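Local coordinates for protein BamL (Bacillus amyloliquefaciens, PDB 4KVZ) that catalyses, as an S-adenosylmethionine-dependent N-methyltransferase of unexpectedly high selectivity, a methylation step in the biosynthesis of the natural product plantazolicin, at residues S40-S45 / F129-F134; I67-G72 / Q95-A100; C111-N116 / L136-I141. All coordinates share one frame; numbering follows the deposited sequence.

Contact 1. Residues S40-S45 / F129-F134; sequences SIRSIS and FIHLCF. With SAH (S-adenosyl-L-homocysteine), chain B.
Ser45 meets Phe129 at the rim of the aromatic ring, and the apolar part of the contact starts there. CB of Ser45 lies 3.7 Å from CZ of Phe129, close to the plane of the ring, while one face of the same ring is covered by CB of His131, two residues on along the strand. Phe49, from the same helix as Ser45, adds an edge-to-face contact with Phe129. The His131 side chain points at helix 24-57, with CG anti to its backbone N (chi1 -167°), and is received between Ile41, Arg42 and Ser45. CG2 of Ile41 approaches the imidazole at its edge, and CB of Arg42 packs beside it. CG of Leu132 sits over one face of the imidazole, near the rim.

Among the polar contacts, the Ser45 hydroxyl turns back on its own helix and donates to Ile41 O at 3.0 Å, from above the carbonyl plane; that oxygen also accepts from Ser45 N.

The third group of contacts involves S-adenosylhomocysteine. Its amino N donates to the backbone O of His131 at 2.8 Å, just where the strand gives way to a loop. Arg42, its chain bent at chi3 (57°), brings NH1 toward the carboxylate oxygen OXT, edge-on and in the guanidinium plane; the bond is long and weak at 3.3 Å, and the stronger partner of Arg42 is Glu35, in a salt bridge. CB of Cys133 touches the ribose O4' at 3.7 Å. Helix and strand run nearly antiparallel, their axes 10.7 Å apart, and together they enclose the amino acid end of the ligand at the C-terminal end of strand 125-131, the usual cofactor site of a Rossmann-like methyltransferase.

Contact 2. Residues I67-G72 / Q95-A100; sequences IGCGQG and QAISSA. With SAH (S-adenosyl-L-homocysteine), chain B.
Gln71 and Ala100 bring the two backbones within 4.4 Å, CA to CA, where the type II' turn from Cys69 to Gly72 lies against helix 94-101; the turn is closed by Gly72 N donating to Cys69 O. At this approach the main chain itself makes contact: CA of Ala100 sits 3.4 Å from Gln71 O in a CA-H...O contact. Small side chains permit it. CB of Ala96 rests 3.5 Å from Gly70 O, and that of Ala100 packs on the Gln71 carbonyl. A CB on Gly72 would come very near the Ala100 methyl, and the positive phi of Gly72 also favours glycine.

Gln71 runs extended beyond CG and lies alongside Ser99, its CG and CD both 3.7 Å from Ser99 CB. The Ser99 hydroxyl is turned beside its own backbone N (chi1 -70°), from where it donates to Gln95 O; Ser99 N reaches the same oxygen from the opposite face of the carbonyl plane. Farther in, SG of Cys69 meets the CD1 end of Ile97 at 3.7 Å, and Phe109 of strand 108-111 touches both side chains.

Gly68 O accepts from the amino N of S-adenosylhomocysteine at 2.7 Å, while Gly70 N is hydrogen-bonded to Asp91, which also binds the ligand. Gly68 to Gly72 thus form the glycine-rich loop after strand 63-67, matching the GxGxG signature of class I methyltransferases.

Contact 3. Residues C111-N116 / L136-I141; sequences CSNAEN and LFKNPI. With SAH (S-adenosyl-L-homocysteine), chain B.
Glu115 and Lys138 cross at about a right angle, and their charged ends form a salt bridge of 3.6 Å between OE2 and NZ. Asn139 approaches the same oxygen obliquely, its amide plane turned 65° from the carboxylate, and the bond from ND2 is weak. A water, 3.0 Å from Glu115 OE2, donates to it and accepts from Asn139 N, so a water-mediated link runs beside the two direct ones.

In Asn113, CG stands anti to the backbone N (chi1 -175°), which carries OD1 to the adenine N6. The amino N6 of S-adenosylhomocysteine donates to Asn113 OD1 almost straight, at 2.9 Å and 169°. Glu115 N donates to the same oxygen from above the carbonyl plane, completing an Asx turn, while Asn113 ND2 makes a weak bond to Glu115 OE2. A leucine in place of this asparagine would probably leave adenine N6 and Glu115 N without their shared acceptor and weaken the hold on the turn.

Ala114 N donates to adenine N1 at 2.9 Å, and CB of Ala114 lies 4.3 Å from CE1 of Phe137, whose ring turns its edge to the base at C5. Leu136 CD1 packs near C5' of the ligand.

N1 as acceptor and N6 as donor are thus read together, a pairing suited to adenine, whereas the charges of Glu115 and Lys138 join the two loops beside the base.

How the contacts relate
All three contacts border one molecule of S-adenosylhomocysteine, each at a different part of the ligand: contact 1 chiefly at the amino acid end, contact 2 at the amino N and ribose, contact 3 chiefly at the adenine. Contact 1 lies about 4 Å from the centre of the chain, measured centre to centre, and is buried; contact 2 is buried too, but farther out, and contact 3 is only partly buried. Chemistry follows place: close backbone packing dominates contact 2, aromatic and aliphatic packing contact 1, and charges with a bridging water contact 3. Adjacent strands join contacts 1 and 2, with Phe129 O 2.8 Å from Ile67 N, a probable hydrogen bond. Ile67 also packs on Phe137 and Ala114.

Contact 1. Residues S40-S45 / F129-F134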
loop_
_atom_site.group_PDB
_atom_site.type_symbol
_atom_site.label_atom_id
_atom_site.label_comp_id
_atom_site.label_asym_id
_atom_site.label_seq_id
_atom_site.Cartn_x
_atom_site.Cartn_y
_atom_site.Cartn_z
ATOM N N SER A 40 8.315 -3.690 9.443
ATOM C CA SER A 40 8.068 -5.123 9.445
ATOM C C SER A 40 6.840 -5.470 8.600
ATOM O O SER A 40 6.885 -6.381 7.777
ATOM C CB SER A 40 7.888 -5.605 10.885
ATOM O OG SER A 40 6.853 -4.877 11.534
ATOM N N ILE A 41 5.763 -4.707 8.788
ATOM C CA ILE A 41 4.538 -4.853 7.992
ATOM C C ILE A 41 4.856 -4.702 6.503
ATOM O O ILE A 41 4.394 -5.489 5.680
ATOM C CB ILE A 41 3.474 -3.801 8.412
ATOM C CG1 ILE A 41 3.069 -4.004 9.878
ATOM C CG2 ILE A 41 2.260 -3.832 7.484
ATOM C CD1 ILE A 41 2.320 -2.833 10.485
ATOM N N ARG A 42 5.649 -3.684 6.164
ATOM C CA ARG A 42 6.005 -3.400 4.771
ATOM C C ARG A 42 6.694 -4.607 4.103
ATOM O O ARG A 42 6.350 -4.973 2.980
ATOM C CB ARG A 42 6.883 -2.141 4.710
ATOM C CG ARG A 42 7.134 -1.563 3.329
ATOM C CD ARG A 42 7.815 -0.202 3.451
ATOM N NE ARG A 42 9.064 -0.300 4.199
ATOM C CZ ARG A 42 9.494 0.599 5.086
ATOM N NH1 ARG A 42 8.776 1.679 5.362
ATOM N NH2 ARG A 42 10.645 0.406 5.707
ATOM N N SER A 43 7.652 -5.222 4.801
ATOM C CA SER A 43 8.305 -6.437 4.292
ATOM C C SER A 43 7.307 -7.547 4.020
ATOM O O SER A 43 7.359 -8.172 2.963
ATOM C CB SER A 43 9.374 -6.947 5.264
ATOM O OG SER A 43 10.356 -5.959 5.442
ATOM N N ILE A 44 6.402 -7.779 4.973
ATOM C CA ILE A 44 5.359 -8.803 4.833
ATOM C C ILE A 44 4.485 -8.485 3.632
ATOM O O ILE A 44 4.196 -9.379 2.833
ATOM C CB ILE A 44 4.458 -8.907 6.087
ATOM C CG1 ILE A 44 5.278 -9.284 7.318
ATOM C CG2 ILE A 44 3.307 -9.891 5.864
ATOM C CD1 ILE A 44 6.153 -10.492 7.125
ATOM N N SER A 45 4.078 -7.219 3.510
ATOM C CA SER A 45 3.245 -6.789 2.379
ATOM C C SER A 45 3.929 -7.017 1.029
ATOM O O SER A 45 3.282 -7.427 0.067
ATOM C CB SER A 45 2.828 -5.318 2.516
ATOM O OG SER A 45 2.138 -5.105 3.741
ATOM N N PHE A 129 1.574 -0.700 -6.093
ATOM C CA PHE A 129 1.557 -0.893 -4.638
ATOM C C PHE A 129 1.192 0.426 -3.961
ATOM O O PHE A 129 1.783 1.465 -4.255
ATOM C CB PHE A 129 2.953 -1.368 -4.198
ATOM C CG PHE A 129 3.053 -1.842 -2.757
ATOM C CD1 PHE A 129 2.097 -2.687 -2.191
ATOM C CD2 PHE A 129 4.168 -1.509 -1.992
ATOM C CE1 PHE A 129 2.225 -3.147 -0.888
ATOM C CE2 PHE A 129 4.303 -1.970 -0.688
ATOM C CZ PHE A 129 3.340 -2.802 -0.139
ATOM N N ILE A 130 0.194 0.396 -3.083
ATOM C CA ILE A 130 -0.258 1.592 -2.359
ATOM C C ILE A 130 -0.279 1.218 -0.883
ATOM O O ILE A 130 -1.272 0.692 -0.366
ATOM C CB ILE A 130 -1.670 2.086 -2.806
ATOM C CG1 ILE A 130 -1.804 2.131 -4.338
ATOM C CG2 ILE A 130 -1.971 3.456 -2.201
ATOM C CD1 ILE A 130 -3.207 2.447 -4.840
ATOM N N HIS A 131 0.849 1.441 -0.218
ATOM C CA HIS A 131 1.045 0.966 1.145
ATOM C C HIS A 131 0.952 2.085 2.174
ATOM O O HIS A 131 1.750 3.034 2.163
ATOM C CB HIS A 131 2.393 0.261 1.255
ATOM C CG HIS A 131 2.567 -0.520 2.520
ATOM N ND1 HIS A 131 2.008 -1.765 2.709
ATOM C CD2 HIS A 131 3.235 -0.230 3.659
ATOM C CE1 HIS A 131 2.330 -2.210 3.912
ATOM N NE2 HIS A 131 3.075 -1.301 4.507
ATOM N N LEU A 132 -0.044 1.967 3.046
ATOM C CA LEU A 132 -0.250 2.883 4.174
ATOM C C LEU A 132 -0.241 4.351 3.750
ATOM O O LEU A 132 0.456 5.170 4.345
ATOM C CB LEU A 132 0.761 2.599 5.301
ATOM C CG LEU A 132 0.632 1.194 5.925
ATOM C CD1 LEU A 132 1.729 0.946 6.950
ATOM C CD2 LEU A 132 -0.742 1.021 6.553
ATOM N N CYS A 133 -1.024 4.686 2.724
ATOM C CA CYS A 133 -1.132 6.074 2.281
ATOM C C CYS A 133 -2.425 6.410 1.529
ATOM O O CYS A 133 -2.623 7.559 1.154
ATOM C CB CYS A 133 0.071 6.488 1.423
ATOM S SG CYS A 133 0.190 5.646 -0.168
ATOM N N PHE A 134 -3.287 5.415 1.313
ATOM C CA PHE A 134 -4.493 5.601 0.487
ATOM C C PHE A 134 -5.429 6.648 1.100
ATOM O O PHE A 134 -6.081 7.397 0.378
ATOM C CB PHE A 134 -5.213 4.258 0.274
ATOM C CG PHE A 134 -6.281 4.286 -0.796
ATOM C CD1 PHE A 134 -6.017 4.805 -2.065
ATOM C CD2 PHE A 134 -7.541 3.754 -0.542
ATOM C CE1 PHE A 134 -7.003 4.817 -3.046
ATOM C CE2 PHE A 134 -8.528 3.757 -1.522
ATOM C CZ PHE A 134 -8.255 4.285 -2.771
HETATM N N SAH B . 4.278 3.736 1.167
HETATM C CA SAH B . 4.976 4.320 2.313
HETATM C CB SAH B . 4.102 5.383 2.973
HETATM C CG SAH B . 4.979 6.538 3.439
HETATM S SD SAH B . 4.045 7.673 4.432
HETATM C C SAH B . 5.278 3.259 3.326
HETATM O O SAH B . 4.621 2.228 3.368
HETATM O OXT SAH B . 6.195 3.396 4.133
HETATM C "C5'" SAH B . 2.845 8.299 3.298
HETATM C "C4'" SAH B . 3.536 8.869 2.062
HETATM O "O4'" SAH B . 2.559 9.235 1.088
HETATM C "C3'" SAH B . 4.350 10.129 2.360
HETATM O "O3'" SAH B . 5.693 9.945 1.888
HETATM C "C2'" SAH B . 3.650 11.226 1.583
HETATM O "O2'" SAH B . 4.543 12.229 1.098
HETATM C "C1'" SAH B . 2.996 10.447 0.460
HETATM N N9 SAH B . 1.830 11.113 -0.170
HETATM C C8 SAH B . 0.794 11.705 0.460
HETATM N N7 SAH B . -0.104 12.178 -0.442
HETATM C C5 SAH B . 0.366 11.881 -1.668
HETATM C C6 SAH B . -0.065 12.097 -3.066
HETATM N N6 SAH B . -1.232 12.739 -3.344
HETATM N N1 SAH B . 0.729 11.626 -4.051
HETATM C C2 SAH B . 1.896 10.983 -3.820
HETATM N N3 SAH B . 2.343 10.761 -2.571
HETATM C C4 SAH B . 1.642 11.182 -1.483
#

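Contact 2. Residues I67-G72 / Q95-A100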
loop_
_atom_site.group_PDB
_atom_site.type_symbol
_atom_site.label_atom_id
_atom_site.label_comp_id
_atom_site.label_asym_id
_atom_site.label_seq_id
_atom_site.Cartn_x
_atom_site.Cartn_y
_atom_site.Cartn_z
ATOM N N ILE A 67 3.294 3.639 -5.161
ATOM C CA ILE A 67 2.559 4.894 -4.968
ATOM C C ILE A 67 2.734 5.392 -3.531
ATOM O O ILE A 67 2.456 4.662 -2.585
ATOM C CB ILE A 67 1.050 4.714 -5.267
ATOM C CG1 ILE A 67 0.815 4.142 -6.674
ATOM C CG2 ILE A 67 0.302 6.037 -5.078
ATOM C CD1 ILE A 67 1.320 5.016 -7.811
ATOM N N GLY A 68 3.168 6.641 -3.363
ATOM C CA GLY A 68 3.501 7.154 -2.035
ATOM C C GLY A 68 4.741 6.439 -1.528
ATOM O O GLY A 68 4.764 5.936 -0.403
ATOM N N CYS A 69 5.770 6.403 -2.371
ATOM C CA CYS A 69 6.940 5.551 -2.154
ATOM C C CYS A 69 7.863 5.970 -1.015
ATOM O O CYS A 69 8.824 5.256 -0.710
ATOM C CB CYS A 69 7.754 5.426 -3.443
ATOM S SG CYS A 69 8.515 6.985 -3.975
ATOM N N GLY A 70 7.606 7.138 -0.423
ATOM C CA GLY A 70 8.447 7.656 0.651
ATOM C C GLY A 70 9.897 7.752 0.206
ATOM O O GLY A 70 10.187 8.224 -0.899
ATOM N N GLN A 71 10.800 7.290 1.063
ATOM C CA GLN A 71 12.237 7.349 0.774
ATOM C C GLN A 71 12.743 6.167 -0.068
ATOM O O GLN A 71 13.946 5.880 -0.090
ATOM C CB GLN A 71 13.044 7.489 2.076
ATOM C CG GLN A 71 12.756 8.775 2.849
ATOM C CD GLN A 71 13.703 8.994 4.027
ATOM O OE1 GLN A 71 14.602 8.185 4.287
ATOM N NE2 GLN A 71 13.508 10.098 4.741
ATOM N N GLY A 72 11.829 5.476 -0.737
ATOM C CA GLY A 72 12.194 4.423 -1.686
ATOM C C GLY A 72 12.530 3.065 -1.092
ATOM O O GLY A 72 13.185 2.237 -1.751
ATOM N N GLN A 95 11.399 16.027 -0.251
ATOM C CA GLN A 95 12.447 15.535 0.643
ATOM C C GLN A 95 12.532 14.007 0.570
ATOM O O GLN A 95 13.628 13.435 0.579
ATOM C CB GLN A 95 12.183 15.994 2.077
ATOM C CG GLN A 95 13.402 15.942 2.989
ATOM C CD GLN A 95 13.282 16.841 4.216
ATOM O OE1 GLN A 95 12.724 17.947 4.156
ATOM N NE2 GLN A 95 13.823 16.374 5.337
ATOM N N ALA A 96 11.371 13.366 0.468
ATOM C CA ALA A 96 11.316 11.898 0.352
ATOM C C ALA A 96 11.968 11.427 -0.941
ATOM O O ALA A 96 12.756 10.485 -0.931
ATOM C CB ALA A 96 9.880 11.394 0.447
ATOM N N ILE A 97 11.661 12.101 -2.050
ATOM C CA ILE A 97 12.187 11.714 -3.359
ATOM C C ILE A 97 13.690 11.992 -3.421
ATOM O O ILE A 97 14.455 11.206 -3.980
ATOM C CB ILE A 97 11.424 12.396 -4.519
ATOM C CG1 ILE A 97 9.981 11.881 -4.593
ATOM C CG2 ILE A 97 12.115 12.170 -5.857
ATOM C CD1 ILE A 97 9.851 10.382 -4.779
ATOM N N SER A 98 14.118 13.096 -2.818
ATOM C CA SER A 98 15.558 13.386 -2.757
ATOM C C SER A 98 16.320 12.246 -2.059
ATOM O O SER A 98 17.346 11.760 -2.567
ATOM C CB SER A 98 15.818 14.720 -2.056
ATOM O OG SER A 98 17.212 14.948 -1.950
ATOM N N SER A 99 15.796 11.815 -0.915
ATOM C CA SER A 99 16.343 10.687 -0.160
ATOM C C SER A 99 16.341 9.397 -0.989
ATOM O O SER A 99 17.335 8.672 -1.005
ATOM C CB SER A 99 15.558 10.483 1.131
ATOM O OG SER A 99 15.799 11.542 2.041
ATOM N N ALA A 100 15.235 9.132 -1.682
ATOM C CA ALA A 100 15.122 7.948 -2.543
ATOM C C ALA A 100 16.195 7.957 -3.628
ATOM O O ALA A 100 16.789 6.931 -3.932
ATOM C CB ALA A 100 13.729 7.865 -3.164
HETATM N N SAH B . 4.278 3.736 1.167
HETATM C CA SAH B . 4.976 4.320 2.313
HETATM C CB SAH B . 4.102 5.383 2.973
HETATM C CG SAH B . 4.979 6.538 3.439
HETATM S SD SAH B . 4.045 7.673 4.432
HETATM C C SAH B . 5.278 3.259 3.326
HETATM O O SAH B . 4.621 2.228 3.368
HETATM O OXT SAH B . 6.195 3.396 4.133
HETATM C "C5'" SAH B . 2.845 8.299 3.298
HETATM C "C4'" SAH B . 3.536 8.869 2.062
HETATM O "O4'" SAH B . 2.559 9.235 1.088
HETATM C "C3'" SAH B . 4.350 10.129 2.360
HETATM O "O3'" SAH B . 5.693 9.945 1.888
HETATM C "C2'" SAH B . 3.650 11.226 1.583
HETATM O "O2'" SAH B . 4.543 12.229 1.098
HETATM C "C1'" SAH B . 2.996 10.447 0.460
HETATM N N9 SAH B . 1.830 11.113 -0.170
HETATM C C8 SAH B . 0.794 11.705 0.460
HETATM N N7 SAH B . -0.104 12.178 -0.442
HETATM C C5 SAH B . 0.366 11.881 -1.668
HETATM C C6 SAH B . -0.065 12.097 -3.066
HETATM N N6 SAH B . -1.232 12.739 -3.344
HETATM N N1 SAH B . 0.729 11.626 -4.051
HETATM C C2 SAH B . 1.896 10.983 -3.820
HETATM N N3 SAH B . 2.343 10.761 -2.571
HETATM C C4 SAH B . 1.642 11.182 -1.483
#

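Contact 3. Residues C111-N116 / L136-I141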
loop_
_atom_site.group_PDB
_atom_site.type_symbol
_atom_site.label_atom_id
_atom_site.label_comp_id
_atom_site.label_asym_id
_atom_site.label_seq_id
_atom_site.Cartn_x
_atom_site.Cartn_y
_atom_site.Cartn_z
ATOM N N CYS A 111 8.701 13.081 -8.234
ATOM C CA CYS A 111 8.063 13.915 -7.224
ATOM C C CYS A 111 6.861 14.647 -7.783
ATOM O O CYS A 111 7.002 15.661 -8.484
ATOM C CB CYS A 111 9.034 14.900 -6.572
ATOM S SG CYS A 111 8.263 15.746 -5.170
ATOM N N SER A 112 5.684 14.121 -7.455
ATOM C CA SER A 112 4.407 14.720 -7.823
ATOM C C SER A 112 3.263 14.050 -7.057
ATOM O O SER A 112 3.437 12.977 -6.454
ATOM C CB SER A 112 4.180 14.591 -9.330
ATOM O OG SER A 112 3.034 15.322 -9.727
ATOM N N ASN A 113 2.102 14.704 -7.073
ATOM C CA ASN A 113 0.843 14.103 -6.636
ATOM C C ASN A 113 0.566 12.884 -7.500
ATOM O O ASN A 113 0.678 12.954 -8.720
ATOM C CB ASN A 113 -0.289 15.128 -6.792
ATOM C CG ASN A 113 -1.639 14.646 -6.254
ATOM O OD1 ASN A 113 -1.890 13.448 -6.050
ATOM N ND2 ASN A 113 -2.538 15.600 -6.047
ATOM N N ALA A 114 0.202 11.773 -6.862
ATOM C CA ALA A 114 -0.146 10.545 -7.575
ATOM C C ALA A 114 -1.219 10.777 -8.645
ATOM O O ALA A 114 -1.247 10.069 -9.651
ATOM C CB ALA A 114 -0.588 9.462 -6.597
ATOM N N GLU A 115 -2.089 11.764 -8.412
ATOM C CA GLU A 115 -3.082 12.227 -9.394
ATOM C C GLU A 115 -2.509 12.413 -10.794
ATOM O O GLU A 115 -3.189 12.153 -11.789
ATOM C CB GLU A 115 -3.659 13.573 -8.964
ATOM C CG GLU A 115 -4.781 13.515 -7.944
ATOM C CD GLU A 115 -5.417 14.875 -7.710
ATOM O OE1 GLU A 115 -5.702 15.582 -8.703
ATOM O OE2 GLU A 115 -5.635 15.239 -6.530
ATOM N N ASN A 116 -1.269 12.888 -10.855
ATOM C CA ASN A 116 -0.631 13.283 -12.106
ATOM C C ASN A 116 0.241 12.201 -12.731
ATOM O O ASN A 116 1.036 12.485 -13.625
ATOM C CB ASN A 116 0.208 14.554 -11.884
ATOM C CG ASN A 116 -0.586 15.686 -11.253
ATOM O OD1 ASN A 116 -1.743 15.916 -11.594
ATOM N ND2 ASN A 116 0.047 16.410 -10.329
ATOM N N LEU A 136 -4.603 9.352 2.462
ATOM C CA LEU A 136 -4.026 10.693 2.358
ATOM C C LEU A 136 -4.453 11.410 1.087
ATOM O O LEU A 136 -4.309 12.630 0.974
ATOM C CB LEU A 136 -2.492 10.629 2.424
ATOM C CG LEU A 136 -1.922 9.936 3.664
ATOM C CD1 LEU A 136 -0.421 9.784 3.529
ATOM C CD2 LEU A 136 -2.272 10.701 4.941
ATOM N N PHE A 137 -4.964 10.651 0.125
ATOM C CA PHE A 137 -5.322 11.207 -1.168
ATOM C C PHE A 137 -6.609 12.023 -1.066
ATOM O O PHE A 137 -7.567 11.596 -0.425
ATOM C CB PHE A 137 -5.471 10.095 -2.204
ATOM C CG PHE A 137 -4.240 9.238 -2.365
ATOM C CD1 PHE A 137 -2.968 9.807 -2.375
ATOM C CD2 PHE A 137 -4.358 7.867 -2.532
ATOM C CE1 PHE A 137 -1.838 9.014 -2.536
ATOM C CE2 PHE A 137 -3.231 7.067 -2.697
ATOM C CZ PHE A 137 -1.972 7.645 -2.693
ATOM N N LYS A 138 -6.599 13.202 -1.684
ATOM C CA LYS A 138 -7.788 14.061 -1.752
ATOM C C LYS A 138 -8.909 13.358 -2.503
ATOM O O LYS A 138 -10.072 13.414 -2.088
ATOM C CB LYS A 138 -7.475 15.402 -2.431
ATOM C CG LYS A 138 -6.739 16.416 -1.560
ATOM C CD LYS A 138 -6.310 17.642 -2.363
ATOM C CE LYS A 138 -5.117 17.346 -3.270
ATOM N NZ LYS A 138 -5.134 18.136 -4.538
ATOM N N ASN A 139 -8.551 12.693 -3.602
ATOM C CA ASN A 139 -9.519 12.018 -4.465
ATOM C C ASN A 139 -9.146 10.560 -4.744
ATOM O O ASN A 139 -8.682 10.247 -5.843
ATOM C CB ASN A 139 -9.662 12.763 -5.795
ATOM C CG ASN A 139 -9.901 14.248 -5.614
ATOM O OD1 ASN A 139 -10.932 14.663 -5.082
ATOM N ND2 ASN A 139 -8.954 15.056 -6.070
ATOM N N PRO A 140 -9.371 9.664 -3.761
ATOM C CA PRO A 140 -8.934 8.265 -3.867
ATOM C C PRO A 140 -9.618 7.466 -4.982
ATOM O O PRO A 140 -8.985 6.587 -5.579
ATOM C CB PRO A 140 -9.280 7.685 -2.493
ATOM C CG PRO A 140 -10.391 8.545 -1.981
ATOM C CD PRO A 140 -10.093 9.921 -2.499
ATOM N N ILE A 141 -10.893 7.758 -5.255
ATOM C CA ILE A 141 -11.609 7.105 -6.358
ATOM C C ILE A 141 -10.936 7.445 -7.687
ATOM O O ILE A 141 -10.671 6.556 -8.507
ATOM C CB ILE A 141 -13.099 7.541 -6.435
ATOM C CG1 ILE A 141 -13.800 7.432 -5.071
ATOM C CG2 ILE A 141 -13.833 6.791 -7.547
ATOM C CD1 ILE A 141 -14.153 6.029 -4.635
HETATM N N SAH B . 4.278 3.736 1.167
HETATM C CA SAH B . 4.976 4.320 2.313
HETATM C CB SAH B . 4.102 5.383 2.973
HETATM C CG SAH B . 4.979 6.538 3.439
HETATM S SD SAH B . 4.045 7.673 4.432
HETATM C C SAH B . 5.278 3.259 3.326
HETATM O O SAH B . 4.621 2.228 3.368
HETATM O OXT SAH B . 6.195 3.396 4.133
HETATM C "C5'" SAH B . 2.845 8.299 3.298
HETATM C "C4'" SAH B . 3.536 8.869 2.062
HETATM O "O4'" SAH B . 2.559 9.235 1.088
HETATM C "C3'" SAH B . 4.350 10.129 2.360
HETATM O "O3'" SAH B . 5.693 9.945 1.888
HETATM C "C2'" SAH B . 3.650 11.226 1.583
HETATM O "O2'" SAH B . 4.543 12.229 1.098
HETATM C "C1'" SAH B . 2.996 10.447 0.460
HETATM N N9 SAH B . 1.830 11.113 -0.170
HETATM C C8 SAH B . 0.794 11.705 0.460
HETATM N N7 SAH B . -0.104 12.178 -0.442
HETATM C C5 SAH B . 0.366 11.881 -1.668
HETATM C C6 SAH B . -0.065 12.097 -3.066
HETATM N N6 SAH B . -1.232 12.739 -3.344
HETATM N N1 SAH B . 0.729 11.626 -4.051
HETATM C C2 SAH B . 1.896 10.983 -3.820
HETATM N N3 SAH B . 2.343 10.761 -2.571
HETATM C C4 SAH B . 1.642 11.182 -1.483
HETATM O O HOH W 1 -6.216 12.767 -5.025
#